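Side-chain contacts in uroporphyrinogen III cosynthase (HemD) (Helicobacter pylori, PDB 3P9Z), which probably catalyses the cyclisation of the linear tetrapyrrole hydroxymethylbilane to uroporphyrinogen III, a step in porphyrin and haem biosynthesis: residues 7-12 against 212-217; 41-44 against 48-51; 103-108 against 130-135. One frame throughout, in Å; residues are numbered along the deposited sequence.

Interaction 1 (7-12 against 212-217); sequences IVWVHS and PSLEAC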
# COMPACT_ATOMS: atom_id res chain seq x y z
N ILE A 7 15.46 -15.18 -8.07
CA ILE A 7 14.65 -13.96 -8.02
C ILE A 7 13.69 -14.01 -6.81
O ILE A 7 12.86 -14.93 -6.69
CB ILE A 7 13.90 -13.76 -9.35
CG1 ILE A 7 14.90 -13.51 -10.49
CG2 ILE A 7 12.86 -12.62 -9.25
CD1 ILE A 7 14.31 -13.65 -11.90
N VAL A 8 13.83 -13.03 -5.92
CA VAL A 8 13.03 -12.95 -4.69
C VAL A 8 12.20 -11.65 -4.63
O VAL A 8 12.74 -10.55 -4.76
CB VAL A 8 13.93 -13.07 -3.44
CG1 VAL A 8 13.10 -13.17 -2.16
CG2 VAL A 8 14.84 -14.27 -3.55
N TRP A 9 10.89 -11.79 -4.41
CA TRP A 9 9.99 -10.66 -4.24
C TRP A 9 9.95 -10.27 -2.76
O TRP A 9 9.80 -11.13 -1.88
CB TRP A 9 8.58 -11.04 -4.68
CG TRP A 9 8.44 -11.39 -6.14
CD1 TRP A 9 8.60 -12.61 -6.70
CD2 TRP A 9 8.09 -10.49 -7.21
NE1 TRP A 9 8.37 -12.55 -8.07
CE2 TRP A 9 8.06 -11.26 -8.40
CE3 TRP A 9 7.78 -9.13 -7.27
CZ2 TRP A 9 7.74 -10.69 -9.64
CZ3 TRP A 9 7.46 -8.57 -8.50
CH2 TRP A 9 7.45 -9.35 -9.67
N VAL A 10 10.11 -8.98 -2.50
CA VAL A 10 9.96 -8.42 -1.17
C VAL A 10 8.74 -7.50 -1.31
O VAL A 10 8.83 -6.39 -1.84
CB VAL A 10 11.22 -7.62 -0.73
CG1 VAL A 10 11.11 -7.21 0.74
CG2 VAL A 10 12.50 -8.45 -0.95
N HIS A 11 7.60 -8.00 -0.85
CA HIS A 11 6.30 -7.51 -1.29
C HIS A 11 5.22 -7.97 -0.28
O HIS A 11 5.51 -8.66 0.70
CB HIS A 11 6.06 -8.08 -2.71
CG HIS A 11 4.74 -7.71 -3.32
ND1 HIS A 11 4.29 -6.41 -3.41
CD2 HIS A 11 3.78 -8.48 -3.88
CE1 HIS A 11 3.11 -6.40 -4.01
NE2 HIS A 11 2.77 -7.65 -4.29
N SER A 12 3.97 -7.59 -0.52
CA SER A 12 2.90 -7.87 0.46
C SER A 12 2.14 -9.18 0.20
O SER A 12 1.38 -9.64 1.05
CB SER A 12 1.91 -6.71 0.48
OG SER A 12 1.52 -6.41 -0.85
N PRO A 212 6.13 1.46 -13.12
CA PRO A 212 6.01 0.96 -11.75
C PRO A 212 4.92 -0.12 -11.61
O PRO A 212 3.88 0.10 -10.98
CB PRO A 212 5.70 2.21 -10.93
CG PRO A 212 5.01 3.15 -11.90
CD PRO A 212 5.54 2.81 -13.28
N SER A 213 5.17 -1.28 -12.21
CA SER A 213 4.27 -2.41 -12.10
C SER A 213 5.08 -3.65 -11.70
O SER A 213 6.30 -3.68 -11.88
CB SER A 213 3.56 -2.65 -13.43
OG SER A 213 4.47 -3.15 -14.40
N LEU A 214 4.40 -4.64 -11.14
CA LEU A 214 5.04 -5.91 -10.80
C LEU A 214 5.57 -6.58 -12.06
O LEU A 214 6.65 -7.17 -12.04
CB LEU A 214 4.06 -6.86 -10.08
CG LEU A 214 3.43 -6.34 -8.78
CD1 LEU A 214 2.50 -7.42 -8.19
CD2 LEU A 214 4.51 -5.96 -7.77
N GLU A 215 4.80 -6.48 -13.14
CA GLU A 215 5.18 -7.05 -14.43
C GLU A 215 6.51 -6.50 -14.94
O GLU A 215 7.39 -7.27 -15.34
CB GLU A 215 4.08 -6.84 -15.47
CG GLU A 215 2.77 -7.60 -15.17
CD GLU A 215 1.76 -6.83 -14.30
OE1 GLU A 215 2.11 -5.82 -13.65
OE2 GLU A 215 0.59 -7.26 -14.26
N ALA A 216 6.66 -5.18 -14.92
CA ALA A 216 7.93 -4.55 -15.31
C ALA A 216 9.09 -4.91 -14.38
O ALA A 216 10.23 -4.99 -14.83
CB ALA A 216 7.77 -3.03 -15.44
N CYS A 217 8.81 -5.13 -13.09
CA CYS A 217 9.84 -5.57 -12.16
C CYS A 217 10.40 -6.95 -12.53
O CYS A 217 11.60 -7.22 -12.39
CB CYS A 217 9.31 -5.65 -10.73
SG CYS A 217 8.96 -4.08 -9.93

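Interaction 2 (41-44 against 48-51); sequences LIFT and AVFS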
# COMPACT_ATOMS: atom_id res chain seq x y z
N LEU A 41 -16.79 9.87 0.94
CA LEU A 41 -15.65 9.18 1.52
C LEU A 41 -14.50 9.24 0.53
O LEU A 41 -14.71 9.29 -0.69
CB LEU A 41 -15.98 7.71 1.77
CG LEU A 41 -17.25 7.29 2.53
CD1 LEU A 41 -17.36 5.78 2.45
CD2 LEU A 41 -17.27 7.77 3.99
N ILE A 42 -13.28 9.23 1.05
CA ILE A 42 -12.13 9.10 0.18
C ILE A 42 -11.13 8.07 0.69
O ILE A 42 -10.89 7.97 1.90
CB ILE A 42 -11.51 10.49 -0.17
CG1 ILE A 42 -10.39 10.34 -1.21
CG2 ILE A 42 -11.04 11.25 1.09
CD1 ILE A 42 -10.08 11.62 -1.90
N PHE A 43 -10.61 7.28 -0.24
CA PHE A 43 -9.65 6.22 0.01
C PHE A 43 -8.44 6.42 -0.90
O PHE A 43 -8.60 6.85 -2.05
CB PHE A 43 -10.28 4.85 -0.32
CG PHE A 43 -11.49 4.51 0.51
CD1 PHE A 43 -12.75 5.01 0.17
CD2 PHE A 43 -11.37 3.68 1.62
CE1 PHE A 43 -13.89 4.68 0.94
CE2 PHE A 43 -12.50 3.33 2.39
CZ PHE A 43 -13.76 3.83 2.05
N THR A 44 -7.26 6.11 -0.39
CA THR A 44 -6.04 6.08 -1.20
C THR A 44 -5.52 4.65 -1.33
O THR A 44 -4.72 4.37 -2.20
CB THR A 44 -4.91 6.92 -0.57
OG1 THR A 44 -4.69 6.46 0.76
CG2 THR A 44 -5.26 8.38 -0.54
N ALA A 48 -7.58 0.17 3.36
CA ALA A 48 -8.62 0.87 4.13
C ALA A 48 -10.00 0.29 3.83
O ALA A 48 -10.83 0.19 4.73
CB ALA A 48 -8.58 2.38 3.85
N VAL A 49 -10.24 -0.14 2.59
CA VAL A 49 -11.49 -0.83 2.26
C VAL A 49 -11.59 -2.18 3.00
O VAL A 49 -12.60 -2.48 3.65
CB VAL A 49 -11.69 -1.03 0.73
CG1 VAL A 49 -13.06 -1.65 0.43
CG2 VAL A 49 -11.52 0.31 -0.03
N PHE A 50 -10.52 -2.98 2.92
CA PHE A 50 -10.50 -4.30 3.58
C PHE A 50 -10.65 -4.20 5.09
O PHE A 50 -11.28 -5.05 5.71
CB PHE A 50 -9.22 -5.06 3.25
CG PHE A 50 -9.08 -5.39 1.81
CD1 PHE A 50 -10.18 -5.79 1.06
CD2 PHE A 50 -7.83 -5.32 1.19
CE1 PHE A 50 -10.05 -6.12 -0.29
CE2 PHE A 50 -7.68 -5.63 -0.16
CZ PHE A 50 -8.79 -6.03 -0.91
N SER A 51 -10.06 -3.17 5.67
CA SER A 51 -10.19 -2.89 7.08
C SER A 51 -11.66 -2.68 7.46
O SER A 51 -12.13 -3.27 8.42
CB SER A 51 -9.38 -1.64 7.46
OG SER A 51 -9.53 -1.36 8.86

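Interaction 3 (103-108 against 130-135); sequences EIFPLL and LEHGID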
# COMPACT_ATOMS: atom_id res chain seq x y z
N GLU A 103 -7.95 16.47 -10.05
CA GLU A 103 -9.14 16.64 -10.76
C GLU A 103 -10.36 16.06 -10.10
O GLU A 103 -11.45 16.37 -10.50
CB GLU A 103 -8.92 16.07 -12.12
CG GLU A 103 -10.14 15.82 -12.85
CD GLU A 103 -10.06 14.53 -13.49
OE1 GLU A 103 -10.42 14.45 -14.65
OE2 GLU A 103 -9.62 13.59 -12.84
N ILE A 104 -10.19 15.27 -9.06
CA ILE A 104 -11.37 14.97 -8.28
C ILE A 104 -11.59 16.01 -7.20
O ILE A 104 -12.60 16.04 -6.59
CB ILE A 104 -11.41 13.55 -7.68
CG1 ILE A 104 -10.47 13.41 -6.53
CG2 ILE A 104 -11.09 12.52 -8.68
CD1 ILE A 104 -10.97 12.49 -5.61
N PHE A 105 -10.63 16.88 -6.99
CA PHE A 105 -10.77 17.80 -5.91
C PHE A 105 -11.94 18.75 -6.06
O PHE A 105 -12.58 19.09 -5.12
CB PHE A 105 -9.46 18.52 -5.67
CG PHE A 105 -8.38 17.60 -5.27
CD1 PHE A 105 -8.49 16.87 -4.13
CD2 PHE A 105 -7.29 17.43 -6.05
CE1 PHE A 105 -7.54 16.02 -3.77
CE2 PHE A 105 -6.32 16.60 -5.70
CZ PHE A 105 -6.44 15.87 -4.56
N PRO A 106 -12.22 19.14 -7.29
CA PRO A 106 -13.37 19.96 -7.58
C PRO A 106 -14.66 19.26 -7.28
O PRO A 106 -15.59 19.88 -6.92
CB PRO A 106 -13.23 20.19 -9.06
CG PRO A 106 -11.83 20.07 -9.31
CD PRO A 106 -11.36 18.99 -8.45
N LEU A 107 -14.70 17.97 -7.43
CA LEU A 107 -15.89 17.19 -7.12
C LEU A 107 -16.12 17.13 -5.62
O LEU A 107 -17.23 16.84 -5.17
CB LEU A 107 -15.79 15.76 -7.68
CG LEU A 107 -15.46 15.55 -9.17
CD1 LEU A 107 -15.35 14.07 -9.46
CD2 LEU A 107 -16.48 16.19 -10.10
N LEU A 108 -15.07 17.40 -4.86
CA LEU A 108 -15.13 17.34 -3.40
C LEU A 108 -15.41 18.70 -2.76
O LEU A 108 -15.69 18.78 -1.55
CB LEU A 108 -13.84 16.75 -2.83
CG LEU A 108 -13.46 15.33 -3.23
CD1 LEU A 108 -12.21 14.87 -2.46
CD2 LEU A 108 -14.63 14.35 -3.02
N LEU A 130 -6.42 20.02 2.69
CA LEU A 130 -6.38 21.32 3.37
C LEU A 130 -6.01 22.44 2.41
O LEU A 130 -6.63 23.50 2.42
CB LEU A 130 -5.43 21.30 4.58
CG LEU A 130 -5.30 22.63 5.36
CD1 LEU A 130 -6.54 22.90 6.23
CD2 LEU A 130 -4.05 22.66 6.22
N GLU A 131 -5.01 22.20 1.55
CA GLU A 131 -4.61 23.20 0.55
C GLU A 131 -5.72 23.51 -0.45
O GLU A 131 -5.81 24.62 -0.94
CB GLU A 131 -3.33 22.78 -0.18
CG GLU A 131 -2.05 23.03 0.64
CD GLU A 131 -0.82 22.29 0.11
OE1 GLU A 131 -0.88 21.68 -0.99
OE2 GLU A 131 0.22 22.33 0.81
N HIS A 132 -6.56 22.52 -0.74
CA HIS A 132 -7.68 22.75 -1.68
C HIS A 132 -8.94 23.31 -1.00
O HIS A 132 -9.96 23.52 -1.65
CB HIS A 132 -7.98 21.48 -2.49
CG HIS A 132 -7.08 21.30 -3.67
ND1 HIS A 132 -5.75 20.97 -3.56
CD2 HIS A 132 -7.33 21.40 -5.00
CE1 HIS A 132 -5.21 20.88 -4.77
NE2 HIS A 132 -6.15 21.13 -5.66
N GLY A 133 -8.85 23.57 0.31
CA GLY A 133 -9.97 24.08 1.10
C GLY A 133 -11.15 23.12 1.19
O GLY A 133 -12.31 23.56 1.18
N ILE A 134 -10.87 21.82 1.30
CA ILE A 134 -11.90 20.79 1.43
C ILE A 134 -12.24 20.57 2.91
O ILE A 134 -11.34 20.45 3.74
CB ILE A 134 -11.46 19.45 0.78
CG1 ILE A 134 -10.96 19.66 -0.67
CG2 ILE A 134 -12.57 18.40 0.87
CD1 ILE A 134 -11.98 20.24 -1.65
N ASP A 135 -13.54 20.53 3.21
CA ASP A 135 -14.05 20.22 4.54
C ASP A 135 -13.94 18.70 4.76
O ASP A 135 -14.73 17.93 4.21
CB ASP A 135 -15.52 20.66 4.63
CG ASP A 135 -16.15 20.42 6.00
OD1 ASP A 135 -15.48 19.88 6.92
OD2 ASP A 135 -17.34 20.78 6.15
O HOH W 1 -15.52 20.55 1.21

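Interaction 1 (7-12 against 212-217)
Trp9 reaches from strand 7-10 to the first turn of helix 214-223 and meets it with the six-membered end of its indole. Trp9 CH2 lies 3.3 Å from the backbone O of Leu214, which sits at the ring edge, near the ring plane. The neighbouring CZ3 takes the apolar contacts. Trp9 CZ3 is 4.0 Å from Leu214 CD2 and 4.1 Å from Cys217 CB, which approaches obliquely. Trp9 CG stands anti to the carbonyl carbon (chi1 -63°), which with chi2 near 90° sends the six-membered end toward the helix. Leu214 has its CB directed toward the strand, and its two methyls meet two rings. Besides its contact with Trp9, Leu214 CD2 lies over one face of the His11 imidazole, 4.3 Å from the centroid and 20° off the normal, a CH-pi contact. Leu214 CD1 touches His11 NE2 at 3.9 Å. Ser12 OG lies over the opposite imidazole face. His11 ND1 is hydrogen-bonded to Thr168 OG1, which helps fix the ring's rotation. Ser213 caps the helix start, its OG accepting from Ala216 N at 3.0 Å. Tyr18 also meets the Trp9 ring. This is helix-on-sheet packing in an alpha/beta domain of the HemD fold, with the C-terminal helix laid against strand 7-10.

Interaction 2 (41-44 against 48-51)
Phe43 and Ala48 meet where strand 40-43 gives way to helix 46-55. The tight part is small. It centres on one ring atom, Phe43 CD2, which has two methyl groups at the same distance. Ala48 CB lies 3.8 Å from Phe43 CD2, at the ring edge and near its plane. Val49 CG2 also lies 3.8 Å from Phe43 CD2 but approaches obliquely. Val49 CG2 is 4.0 Å from Phe43 CE2. Val49 CG2 makes an off-centre CH-pi contact, 4.2 Å from the Phe43 ring centroid and 30° off the normal. Val49 offers CG2 because this branch stands beside the backbone N, while CG1 is anti to that N (chi1 -175°). The Phe43 and Val49 side chains cross at about a right angle. Thr77 and Leu81 of helix 75-83 also pack on Phe43, and Leu116 touches it from the neighbouring strand. The looser side is at the strand end. Thr44 is partly exposed, with its CB directed away from the helix. Its OG1 is hydrogen-bonded to Tyr115 OH and to a malonate ion, probably from the crystallisation liquor. No hydrogen bond joins the two segments. Strand and helix are therefore held here by buried apolar packing, while Thr44 carries its polar bonds to partners outside both segments.

Interaction 3 (103-108 against 130-135)
Phe105, in the weakly bonded helix 105-108, packs against His132 just after helix 125-131. His132 is exposed, at the solvent side of the contact. Phe105 CB makes the closest approach, 3.6 Å from His132 CD2. Phe105 CG comes next and sits 4.0 Å from His132 CD2. Further out, CD2 of Phe105 lies over one face of the imidazole, displaced toward the rim, with His132 NE2 at 3.9 Å. The ring atoms beyond take no close part in the contact with His132. The Phe105 side chain also packs on Ile128 and Leu129 of helix 125-131. The two rings are neither stacked nor edge-to-face. Their planes are inclined at 34° and their centroids are 4.6 Å apart. The imidazole has its own hold, since His132 ND1 is hydrogen-bonded to the backbone O of Ile128, in the last turn of helix 125-131. This bond helps fix the ring that Phe105 leans on.

Helix 125-131 ends here in a Schellman motif. Gly133 has positive phi (64°) and leads the chain out toward strand 135-146. The contact thus lies at the turn between a helix and the next strand of an alpha/beta domain.

Just past the turn, the CB of Ile134 is directed toward 105-108. CG1 is anti to the carbonyl carbon (chi1 -51°), and CD1 at its end reaches the helix backbone. Ile134 CD1 is 3.7 Å from Phe105 O and 4.1 Å from Leu108 CB. It thus touches both Phe105 and Leu108, three positions apart. Its CG2 branch rests near Leu108 O. Ile134 is buried and packs on Val113 and Leu129 as well. Beside this apolar contact a water links the two chain segments. It donates to Leu108 O, a rather long bond, and accepts from Asp135 N at 2.8 Å.

Interaction 2 is the buried one, and its touching groups are all apolar. Interactions 1 and 3 are partly buried, and each has a histidine at its more open side, packed by carbon atoms and hydrogen-bonded to a residue outside the contact. In interaction 3 a water joins the segments. Interactions 1 and 2 each place a helix against a strand of the same mixed sheet, on opposite sides of the chain's centre, with their own centres about 23 Å apart. Interactions 2 and 3 share one side and touch: Ile42 CD1 packs on Ile104 CD1 and Leu108 CD1. Interaction 1 brings together distant parts of the chain, while interaction 2 is local.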